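Local structure of periplasmic binding protein/LacI transcriptional regulator (Clostridium phytofermentans, 3BRS) at residues Y7-P12 with E59-R64; D112-G117 with A146-E151; S172-A177 with L197-A202. The protein probably binds a sugar outside the cell membrane and delivers it for uptake, as a periplasmic-binding-protein-type component of a sugar transporter. All blocks are in the same frame, centred on the assembly; numbering follows the deposited sequence.

Interaction 1. Residues Y7-P12 with E59-R64; sequences YMICIP and EEAIKR
Strand 7-11 packs against the last turns of helix 51-63, with Ile9 and Ala61 closest in backbone at 6.8 Å between their CA atoms. This is helix-on-sheet packing in a Rossmann-like alpha/beta lobe of a periplasmic binding protein: the helix leads into strand 68-71, which runs parallel beside 7-11. Alternate strand residues, Tyr7, Ile9 and Ile11, point at the helix. Ile11 reaches Ala61 with the end of its chain, CD1 lying 3.8 Å from Ala61 CB, and that small methyl lets the helix come close. The branch methyl of Ile9, CG2, is 4.2 Å from the same Ala61 CB. The longer arm of Ile9, with CG1 anti to the carbonyl carbon (chi1 -70°), brings CD1 to Ala61 O and Arg64 CB, the Ile9 and Arg64 side chains crossing at about a right angle. Arg64 closes the outer end of the contact. Its aliphatic part runs past the tyrosine hydroxyl; the guanidinium plane lies only 15° from that of the Tyr7 ring, but the tyrosine OH meets the group at its edge, so the two sit side by side rather than stacked. Both polar ends turn to Glu41 of the edge strand 39-42, which hydrogen-bonds Tyr7 OH and forms a salt bridge with Arg64 NH1. The backbone oxygen of Arg64 meets the ring at its edge, in plane, with Tyr7 CE1 3.3 Å from Arg64 O.

Interaction 2. Residues D112-G117 with A146-E151; sequences DNIQAG and AMDREE
Arg149 grips Asn113 side-on, two of its nitrogens converging on one amide oxygen: NE donates to Asn113 OD1 at 2.8 Å and Arg149 NH2 to the same OD1 at 3.0 Å. The oxygen lies in the guanidinium plane, yet both donors stand above the amide's carbonyl plane, on the same face, with the two flat groups turned 42° from each other. An extended chain from CG to NE brings the arginine head back to the contact, although its CB points away from helix 113-127. Beside this pair the chains pack tightly, Asn113 CB resting 3.5 Å from Asp148 CB. Ile114 follows, with CG1 against that Asp148 CB and its end CD1 against the carboxylate oxygens of Glu151, OE2 the nearer. Gly117, having no side chain, lets the backbones come within 4.5 Å between its CA and that of Arg149; its CA-H points at Arg149 O, and the CA-H of Ile114 likewise at Asp148 O.

Two waters form the next shell. Each donates to Asp148 OD2; one accepts from Asn113 N, the other from Asn113 ND2. Lys144 adds a salt bridge to Asp148 OD2, and Asp112 caps helix 113-127 through Gln115 N. Arg149 NH1 donates to Leu197 O. Near Phe139, Asn198 and Gln244, Arg149 lies on the inter-lobe side of the second lobe, consistent with the cleft where relatives of this periplasmic-binding-protein fold bind sugar.

The segments 113-117 and 146-151 cross at -39°, their axes approaching to 6.8 Å. Helix 113-127 follows the crossover from strand 107-110 and leads into strand 133-138 of the second sheet, which helix 144-157 then follows; the contact pairs two second-lobe helices at the end near the crossover.

Interaction 3. Residues S172-A177 with L197-A202; sequences SNYDKA and LNQYSA
Two helix N-termini meet just after the C-terminal ends of strands 164-169 and 191-196, in the second alpha/beta lobe of this periplasmic-binding-protein fold, with Tyr200 of the second helix packed between Ser172 and Tyr174. Ser172 lies over one face of the Tyr200 ring: its carbonyl oxygen is offset toward the rim, with Ser172 O 3.3 Å from Tyr200 CD2, and Ser172 CB makes a CH-pi contact 4.1 Å from the ring centroid. Tyr174 comes against the same aromatic ring obliquely, the two planes at 46°, and Tyr200 CD2 sits over the centre of the Tyr174 ring. With CG beside the backbone N (chi1 -65°), the Tyr174 ring is brought toward Tyr200, although its CB does not point there. Tyr200 OH bonds to Asp16, Gln199 OE1 to Asp20 N and Ser172 OG to Glu48, so groups of the two lobes meet here, consistent with a closed form of the binding protein. Each helix is N-capped by an asparagine: Asn173 OD1 accepts from Lys176 N, and Asn198 OD1 from Ser201 N at 3.2 Å. One turn farther in, the methyl of Ala177 packs on backbone oxygens, its CB 3.4 Å from Tyr200 O.

In the fold
Interaction 1 lies in the first lobe, far from the others, its centre 28 Å from each of theirs; it joins a strand to the helix packed on it through aliphatic packing, with its polar side-chain ends, Tyr7 and Arg64, at one margin. Interactions 2 and 3 are both helix-to-helix contacts nearer the middle of the chain, their centres 16 Å apart, and they touch through Arg149 and Leu197. Interaction 2 is partly buried and polar, built on a guanidinium, an amide and waters. Interaction 3 is more deeply buried and mainly aromatic. Interaction 2 pairs two helices of the second lobe just past the crossover between lobes, whereas interaction 3 reaches groups of the first lobe.

Interaction 1. Residues Y7-P12 with E59-R64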
loop_
_atom_site.group_PDB
_atom_site.type_symbol
_atom_site.label_atom_id
_atom_site.label_comp_id
_atom_site.label_asym_id
_atom_site.label_seq_id
_atom_site.Cartn_x
_atom_site.Cartn_y
_atom_site.Cartn_z
ATOM N N TYR A 7 -13.655 18.131 -13.341
ATOM C CA TYR A 7 -14.281 17.252 -12.346
ATOM C C TYR A 7 -13.528 15.875 -12.306
ATOM O O TYR A 7 -13.505 15.132 -13.293
ATOM C CB TYR A 7 -15.804 17.135 -12.607
ATOM C CG TYR A 7 -16.634 16.227 -11.734
ATOM C CD1 TYR A 7 -17.766 15.519 -12.321
ATOM C CD2 TYR A 7 -16.334 16.038 -10.349
ATOM C CE1 TYR A 7 -18.526 14.621 -11.589
ATOM C CE2 TYR A 7 -17.112 15.136 -9.554
ATOM C CZ TYR A 7 -18.220 14.432 -10.200
ATOM O OH TYR A 7 -19.011 13.568 -9.468
ATOM N N MET A 8 -12.929 15.585 -11.147
ATOM C CA MET A 8 -12.088 14.392 -10.897
ATOM C C MET A 8 -12.670 13.584 -9.740
ATOM O O MET A 8 -13.166 14.130 -8.775
ATOM C CB MET A 8 -10.649 14.778 -10.530
ATOM C CG MET A 8 -9.857 15.626 -11.577
ATOM S SD MET A 8 -8.023 15.452 -11.447
ATOM C CE MET A 8 -7.616 16.607 -12.734
ATOM N N ILE A 9 -12.700 12.264 -9.854
ATOM C CA ILE A 9 -13.222 11.491 -8.692
ATOM C C ILE A 9 -12.119 10.577 -8.251
ATOM O O ILE A 9 -11.593 9.830 -9.075
ATOM C CB ILE A 9 -14.482 10.682 -9.095
ATOM C CG1 ILE A 9 -15.666 11.635 -9.351
ATOM C CG2 ILE A 9 -14.835 9.588 -7.964
ATOM C CD1 ILE A 9 -16.968 10.823 -9.976
ATOM N N CYS A 10 -11.740 10.664 -6.969
ATOM C CA CYS A 10 -10.685 9.792 -6.414
ATOM C C CYS A 10 -11.286 8.552 -5.736
ATOM O O CYS A 10 -12.245 8.698 -4.933
ATOM C CB CYS A 10 -9.841 10.601 -5.387
ATOM S SG CYS A 10 -8.572 9.482 -4.752
ATOM N N ILE A 11 -10.764 7.359 -6.025
ATOM C CA ILE A 11 -11.338 6.119 -5.468
ATOM C C ILE A 11 -10.250 5.395 -4.787
ATOM O O ILE A 11 -9.580 4.594 -5.415
ATOM C CB ILE A 11 -12.016 5.202 -6.510
ATOM C CG1 ILE A 11 -12.990 6.003 -7.402
ATOM C CG2 ILE A 11 -12.628 3.930 -5.870
ATOM C CD1 ILE A 11 -13.668 5.128 -8.529
ATOM N N PRO A 12 -9.980 5.748 -3.527
ATOM C CA PRO A 12 -8.942 4.991 -2.783
ATOM C C PRO A 12 -9.404 3.547 -2.476
ATOM O O PRO A 12 -10.498 3.152 -2.869
ATOM C CB PRO A 12 -8.740 5.785 -1.515
ATOM C CG PRO A 12 -9.557 7.104 -1.673
ATOM C CD PRO A 12 -10.602 6.804 -2.723
ATOM N N GLU A 59 -18.276 1.909 -11.297
ATOM C CA GLU A 59 -19.380 2.039 -12.211
ATOM C C GLU A 59 -20.169 3.379 -11.925
ATOM O O GLU A 59 -20.505 4.166 -12.866
ATOM C CB GLU A 59 -20.277 0.794 -12.136
ATOM C CG GLU A 59 -19.678 -0.511 -12.693
ATOM C CD GLU A 59 -20.559 -1.798 -12.364
ATOM O OE1 GLU A 59 -20.049 -2.779 -11.695
ATOM O OE2 GLU A 59 -21.761 -1.805 -12.758
ATOM N N GLU A 60 -20.482 3.605 -10.634
ATOM C CA GLU A 60 -21.151 4.820 -10.140
ATOM C C GLU A 60 -20.327 6.084 -10.532
ATOM O O GLU A 60 -20.916 7.132 -10.894
ATOM C CB GLU A 60 -21.340 4.766 -8.608
ATOM C CG GLU A 60 -22.451 3.796 -8.074
ATOM C CD GLU A 60 -22.396 3.507 -6.498
ATOM O OE1 GLU A 60 -21.831 4.351 -5.733
ATOM O OE2 GLU A 60 -22.926 2.432 -6.053
ATOM N N ALA A 61 -18.996 5.998 -10.414
ATOM C CA ALA A 61 -18.057 7.102 -10.748
ATOM C C ALA A 61 -18.242 7.505 -12.221
ATOM O O ALA A 61 -18.458 8.653 -12.565
ATOM C CB ALA A 61 -16.525 6.642 -10.496
ATOM N N ILE A 62 -18.232 6.493 -13.080
ATOM C CA ILE A 62 -18.416 6.642 -14.518
ATOM C C ILE A 62 -19.741 7.323 -14.852
ATOM O O ILE A 62 -19.742 8.208 -15.684
ATOM C CB ILE A 62 -18.387 5.293 -15.236
ATOM C CG1 ILE A 62 -16.977 4.649 -15.156
ATOM C CG2 ILE A 62 -18.915 5.429 -16.738
ATOM C CD1 ILE A 62 -17.034 3.176 -15.458
ATOM N N LYS A 63 -20.840 6.918 -14.217
ATOM C CA LYS A 63 -22.124 7.633 -14.394
ATOM C C LYS A 63 -22.185 9.053 -13.855
ATOM O O LYS A 63 -23.060 9.821 -14.246
ATOM C CB LYS A 63 -23.289 6.848 -13.799
ATOM C CG LYS A 63 -23.387 5.387 -14.223
ATOM C CD LYS A 63 -24.035 5.223 -15.577
ATOM C CE LYS A 63 -24.663 3.799 -15.731
ATOM N NZ LYS A 63 -25.563 3.602 -16.958
ATOM N N ARG A 64 -21.257 9.453 -12.997
ATOM C CA ARG A 64 -21.165 10.885 -12.648
ATOM C C ARG A 64 -20.493 11.752 -13.709
ATOM O O ARG A 64 -20.486 12.948 -13.587
ATOM C CB ARG A 64 -20.496 11.101 -11.320
ATOM C CG ARG A 64 -21.324 10.550 -10.162
ATOM C CD ARG A 64 -20.735 10.972 -8.810
ATOM N NE ARG A 64 -21.265 10.102 -7.726
ATOM C CZ ARG A 64 -20.959 10.288 -6.457
ATOM N NH1 ARG A 64 -20.121 11.305 -6.126
ATOM N NH2 ARG A 64 -21.474 9.456 -5.541
#

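Interaction 2. Residues D112-G117 with A146-E151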
loop_
_atom_site.group_PDB
_atom_site.type_symbol
_atom_site.label_atom_id
_atom_site.label_comp_id
_atom_site.label_asym_id
_atom_site.label_seq_id
_atom_site.Cartn_x
_atom_site.Cartn_y
_atom_site.Cartn_z
ATOM N N ASP A 112 7.844 2.410 -5.688
ATOM C CA ASP A 112 8.468 1.149 -6.117
ATOM C C ASP A 112 8.324 0.163 -4.935
ATOM O O ASP A 112 9.100 0.224 -3.921
ATOM C CB ASP A 112 9.937 1.392 -6.531
ATOM C CG ASP A 112 10.578 0.185 -7.256
ATOM O OD1 ASP A 112 10.053 -0.942 -7.199
ATOM O OD2 ASP A 112 11.641 0.343 -7.887
ATOM N N ASN A 113 7.347 -0.754 -5.043
ATOM C CA ASN A 113 7.014 -1.691 -3.902
ATOM C C ASN A 113 7.971 -2.849 -3.825
ATOM O O ASN A 113 8.366 -3.348 -2.722
ATOM C CB ASN A 113 5.515 -2.045 -3.840
ATOM C CG ASN A 113 4.668 -0.815 -3.450
ATOM O OD1 ASN A 113 4.699 -0.413 -2.295
ATOM N ND2 ASN A 113 4.065 -0.144 -4.410
ATOM N N ILE A 114 8.491 -3.180 -5.000
ATOM C CA ILE A 114 9.484 -4.230 -5.093
ATOM C C ILE A 114 10.703 -3.725 -4.379
ATOM O O ILE A 114 11.220 -4.371 -3.472
ATOM C CB ILE A 114 9.753 -4.728 -6.508
ATOM C CG1 ILE A 114 8.498 -5.409 -7.062
ATOM C CG2 ILE A 114 10.791 -5.906 -6.449
ATOM C CD1 ILE A 114 8.451 -5.584 -8.596
ATOM N N GLN A 115 11.195 -2.579 -4.743
ATOM C CA GLN A 115 12.377 -2.078 -4.015
ATOM C C GLN A 115 12.143 -1.818 -2.562
ATOM O O GLN A 115 13.019 -2.065 -1.757
ATOM C CB GLN A 115 12.986 -0.855 -4.685
ATOM C CG GLN A 115 13.833 -1.177 -5.949
ATOM C CD GLN A 115 15.165 -1.874 -5.689
ATOM O OE1 GLN A 115 15.812 -1.706 -4.638
ATOM N NE2 GLN A 115 15.601 -2.667 -6.681
ATOM N N ALA A 116 10.960 -1.300 -2.180
ATOM C CA ALA A 116 10.629 -1.300 -0.736
ATOM C C ALA A 116 10.787 -2.681 -0.002
ATOM O O ALA A 116 11.455 -2.707 1.035
ATOM C CB ALA A 116 9.284 -0.686 -0.479
ATOM N N GLY A 117 10.189 -3.794 -0.500
ATOM C CA GLY A 117 10.344 -5.022 0.187
ATOM C C GLY A 117 11.786 -5.509 0.109
ATOM O O GLY A 117 12.256 -6.151 1.010
ATOM N N ALA A 146 0.666 -5.517 -2.145
ATOM C CA ALA A 146 1.072 -6.685 -1.275
ATOM C C ALA A 146 2.015 -7.624 -1.996
ATOM O O ALA A 146 2.982 -8.100 -1.411
ATOM C CB ALA A 146 -0.141 -7.545 -0.813
ATOM N N MET A 147 1.645 -7.979 -3.246
ATOM C CA MET A 147 2.448 -8.850 -4.088
ATOM C C MET A 147 3.811 -8.331 -4.298
ATOM O O MET A 147 4.724 -9.108 -4.291
ATOM C CB MET A 147 1.784 -9.086 -5.476
ATOM C CG MET A 147 0.212 -9.359 -5.465
ATOM S SD MET A 147 -0.767 -9.575 -7.039
ATOM C CE MET A 147 0.517 -10.257 -8.042
ATOM N N ASP A 148 3.957 -7.043 -4.622
ATOM C CA ASP A 148 5.275 -6.474 -4.961
ATOM C C ASP A 148 6.182 -6.444 -3.706
ATOM O O ASP A 148 7.328 -6.755 -3.753
ATOM C CB ASP A 148 5.180 -5.039 -5.580
ATOM C CG ASP A 148 4.675 -5.019 -7.049
ATOM O OD1 ASP A 148 4.425 -6.080 -7.639
ATOM O OD2 ASP A 148 4.484 -3.918 -7.611
ATOM N N ARG A 149 5.609 -6.100 -2.575
ATOM C CA ARG A 149 6.263 -6.100 -1.259
ATOM C C ARG A 149 6.805 -7.444 -0.790
ATOM O O ARG A 149 7.969 -7.517 -0.306
ATOM C CB ARG A 149 5.326 -5.489 -0.229
ATOM C CG ARG A 149 5.278 -3.936 -0.433
ATOM C CD ARG A 149 4.395 -3.242 0.536
ATOM N NE ARG A 149 3.978 -1.971 -0.035
ATOM C CZ ARG A 149 3.003 -1.225 0.496
ATOM N NH1 ARG A 149 2.368 -1.599 1.659
ATOM N NH2 ARG A 149 2.648 -0.120 -0.144
ATOM N N GLU A 150 5.999 -8.508 -0.983
ATOM C CA GLU A 150 6.377 -9.838 -0.558
ATOM C C GLU A 150 7.467 -10.402 -1.524
ATOM O O GLU A 150 8.384 -11.055 -1.093
ATOM C CB GLU A 150 5.132 -10.752 -0.534
ATOM C CG GLU A 150 5.465 -12.229 -0.308
ATOM C CD GLU A 150 4.198 -13.016 -0.349
ATOM O OE1 GLU A 150 3.166 -12.436 0.079
ATOM O OE2 GLU A 150 4.179 -14.158 -0.818
ATOM N N GLU A 151 7.324 -10.134 -2.812
ATOM C CA GLU A 151 8.357 -10.449 -3.844
ATOM C C GLU A 151 9.648 -9.767 -3.609
ATOM O O GLU A 151 10.738 -10.423 -3.530
ATOM C CB GLU A 151 7.821 -10.030 -5.222
ATOM C CG GLU A 151 8.755 -10.335 -6.413
ATOM C CD GLU A 151 8.304 -9.610 -7.716
ATOM O OE1 GLU A 151 7.047 -9.374 -7.884
ATOM O OE2 GLU A 151 9.189 -9.301 -8.578
HETATM O O HOH W 1 6.203 -2.030 -7.075
HETATM O O HOH W 2 2.979 -1.958 -6.658
#

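Interaction 3. Residues S172-A177 with L197-A202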
loop_
_atom_site.group_PDB
_atom_site.type_symbol
_atom_site.label_atom_id
_atom_site.label_comp_id
_atom_site.label_asym_id
_atom_site.label_seq_id
_atom_site.Cartn_x
_atom_site.Cartn_y
_atom_site.Cartn_z
ATOM N N SER A 172 -5.475 -6.159 5.769
ATOM C CA SER A 172 -5.556 -4.745 6.253
ATOM C C SER A 172 -6.551 -4.569 7.338
ATOM O O SER A 172 -7.295 -3.601 7.393
ATOM C CB SER A 172 -5.802 -3.760 5.082
ATOM O OG SER A 172 -4.770 -4.000 4.068
ATOM N N ASN A 173 -6.534 -5.485 8.283
ATOM C CA ASN A 173 -7.455 -5.406 9.416
ATOM C C ASN A 173 -6.592 -5.510 10.687
ATOM O O ASN A 173 -5.813 -6.501 10.840
ATOM C CB ASN A 173 -8.454 -6.587 9.310
ATOM C CG ASN A 173 -9.387 -6.635 10.497
ATOM O OD1 ASN A 173 -9.042 -7.188 11.536
ATOM N ND2 ASN A 173 -10.567 -6.015 10.361
ATOM N N TYR A 174 -6.623 -4.511 11.548
ATOM C CA TYR A 174 -5.726 -4.547 12.728
ATOM C C TYR A 174 -5.967 -5.810 13.680
ATOM O O TYR A 174 -5.046 -6.470 14.208
ATOM C CB TYR A 174 -5.871 -3.305 13.599
ATOM C CG TYR A 174 -5.470 -1.977 13.048
ATOM C CD1 TYR A 174 -4.143 -1.660 12.890
ATOM C CD2 TYR A 174 -6.460 -0.983 12.734
ATOM C CE1 TYR A 174 -3.765 -0.368 12.391
ATOM C CE2 TYR A 174 -6.104 0.259 12.231
ATOM C CZ TYR A 174 -4.745 0.562 12.071
ATOM O OH TYR A 174 -4.407 1.766 11.546
ATOM N N ASP A 175 -7.198 -6.213 13.875
ATOM C CA ASP A 175 -7.340 -7.369 14.781
ATOM C C ASP A 175 -6.904 -8.670 14.173
ATOM O O ASP A 175 -6.498 -9.544 14.948
ATOM C CB ASP A 175 -8.741 -7.547 15.264
ATOM C CG ASP A 175 -9.253 -6.365 16.021
ATOM O OD1 ASP A 175 -8.518 -5.659 16.765
ATOM O OD2 ASP A 175 -10.453 -6.178 15.865
ATOM N N LYS A 176 -6.950 -8.816 12.842
ATOM C CA LYS A 176 -6.414 -10.011 12.222
ATOM C C LYS A 176 -4.935 -10.057 12.245
ATOM O O LYS A 176 -4.301 -11.144 12.408
ATOM C CB LYS A 176 -6.917 -10.223 10.761
ATOM C CG LYS A 176 -8.225 -10.987 10.672
ATOM C CD LYS A 176 -8.759 -11.018 9.239
ATOM C CE LYS A 176 -8.209 -12.256 8.527
ATOM N NZ LYS A 176 -8.789 -12.527 7.149
ATOM N N ALA A 177 -4.346 -8.884 12.020
ATOM C CA ALA A 177 -2.861 -8.744 12.165
ATOM C C ALA A 177 -2.438 -9.236 13.522
ATOM O O ALA A 177 -1.447 -9.957 13.672
ATOM C CB ALA A 177 -2.430 -7.312 12.019
ATOM N N LEU A 197 3.901 -5.814 6.348
ATOM C CA LEU A 197 4.077 -5.232 4.974
ATOM C C LEU A 197 3.245 -3.910 4.717
ATOM O O LEU A 197 3.316 -3.226 3.680
ATOM C CB LEU A 197 3.813 -6.334 3.900
ATOM C CG LEU A 197 4.984 -7.370 3.807
ATOM C CD1 LEU A 197 4.646 -8.304 2.564
ATOM C CD2 LEU A 197 6.333 -6.583 3.734
ATOM N N ASN A 198 2.412 -3.579 5.661
ATOM C CA ASN A 198 1.753 -2.276 5.631
ATOM C C ASN A 198 1.434 -1.780 7.033
ATOM O O ASN A 198 1.704 -2.473 7.978
ATOM C CB ASN A 198 0.537 -2.301 4.690
ATOM C CG ASN A 198 -0.708 -2.864 5.341
ATOM O OD1 ASN A 198 -0.657 -3.754 6.215
ATOM N ND2 ASN A 198 -1.844 -2.354 4.905
ATOM N N GLN A 199 0.798 -0.642 7.211
ATOM C CA GLN A 199 0.615 -0.171 8.594
ATOM C C GLN A 199 -0.278 -1.059 9.480
ATOM O O GLN A 199 0.095 -1.374 10.610
ATOM C CB GLN A 199 0.123 1.255 8.570
ATOM C CG GLN A 199 -0.048 1.944 9.876
ATOM C CD GLN A 199 -0.961 3.157 9.709
ATOM O OE1 GLN A 199 -1.110 3.699 8.594
ATOM N NE2 GLN A 199 -1.582 3.582 10.796
ATOM N N TYR A 200 -1.461 -1.472 8.966
ATOM C CA TYR A 200 -2.339 -2.436 9.644
ATOM C C TYR A 200 -1.636 -3.624 10.177
ATOM O O TYR A 200 -1.906 -4.058 11.303
ATOM C CB TYR A 200 -3.484 -2.916 8.697
ATOM C CG TYR A 200 -4.381 -1.786 8.225
ATOM C CD1 TYR A 200 -4.134 -1.134 7.020
ATOM C CD2 TYR A 200 -5.449 -1.378 8.989
ATOM C CE1 TYR A 200 -4.988 -0.096 6.510
ATOM C CE2 TYR A 200 -6.309 -0.342 8.548
ATOM C CZ TYR A 200 -6.108 0.276 7.282
ATOM O OH TYR A 200 -6.957 1.294 6.857
ATOM N N SER A 201 -0.815 -4.222 9.331
ATOM C CA SER A 201 -0.071 -5.444 9.591
ATOM C C SER A 201 0.909 -5.167 10.646
ATOM O O SER A 201 1.024 -5.931 11.574
ATOM C CB SER A 201 0.775 -5.824 8.344
ATOM O OG SER A 201 0.077 -6.503 7.303
ATOM N N ALA A 202 1.717 -4.108 10.480
ATOM C CA ALA A 202 2.758 -3.775 11.490
ATOM C C ALA A 202 2.218 -3.423 12.789
ATOM O O ALA A 202 2.700 -3.913 13.762
ATOM C CB ALA A 202 3.676 -2.645 11.020
#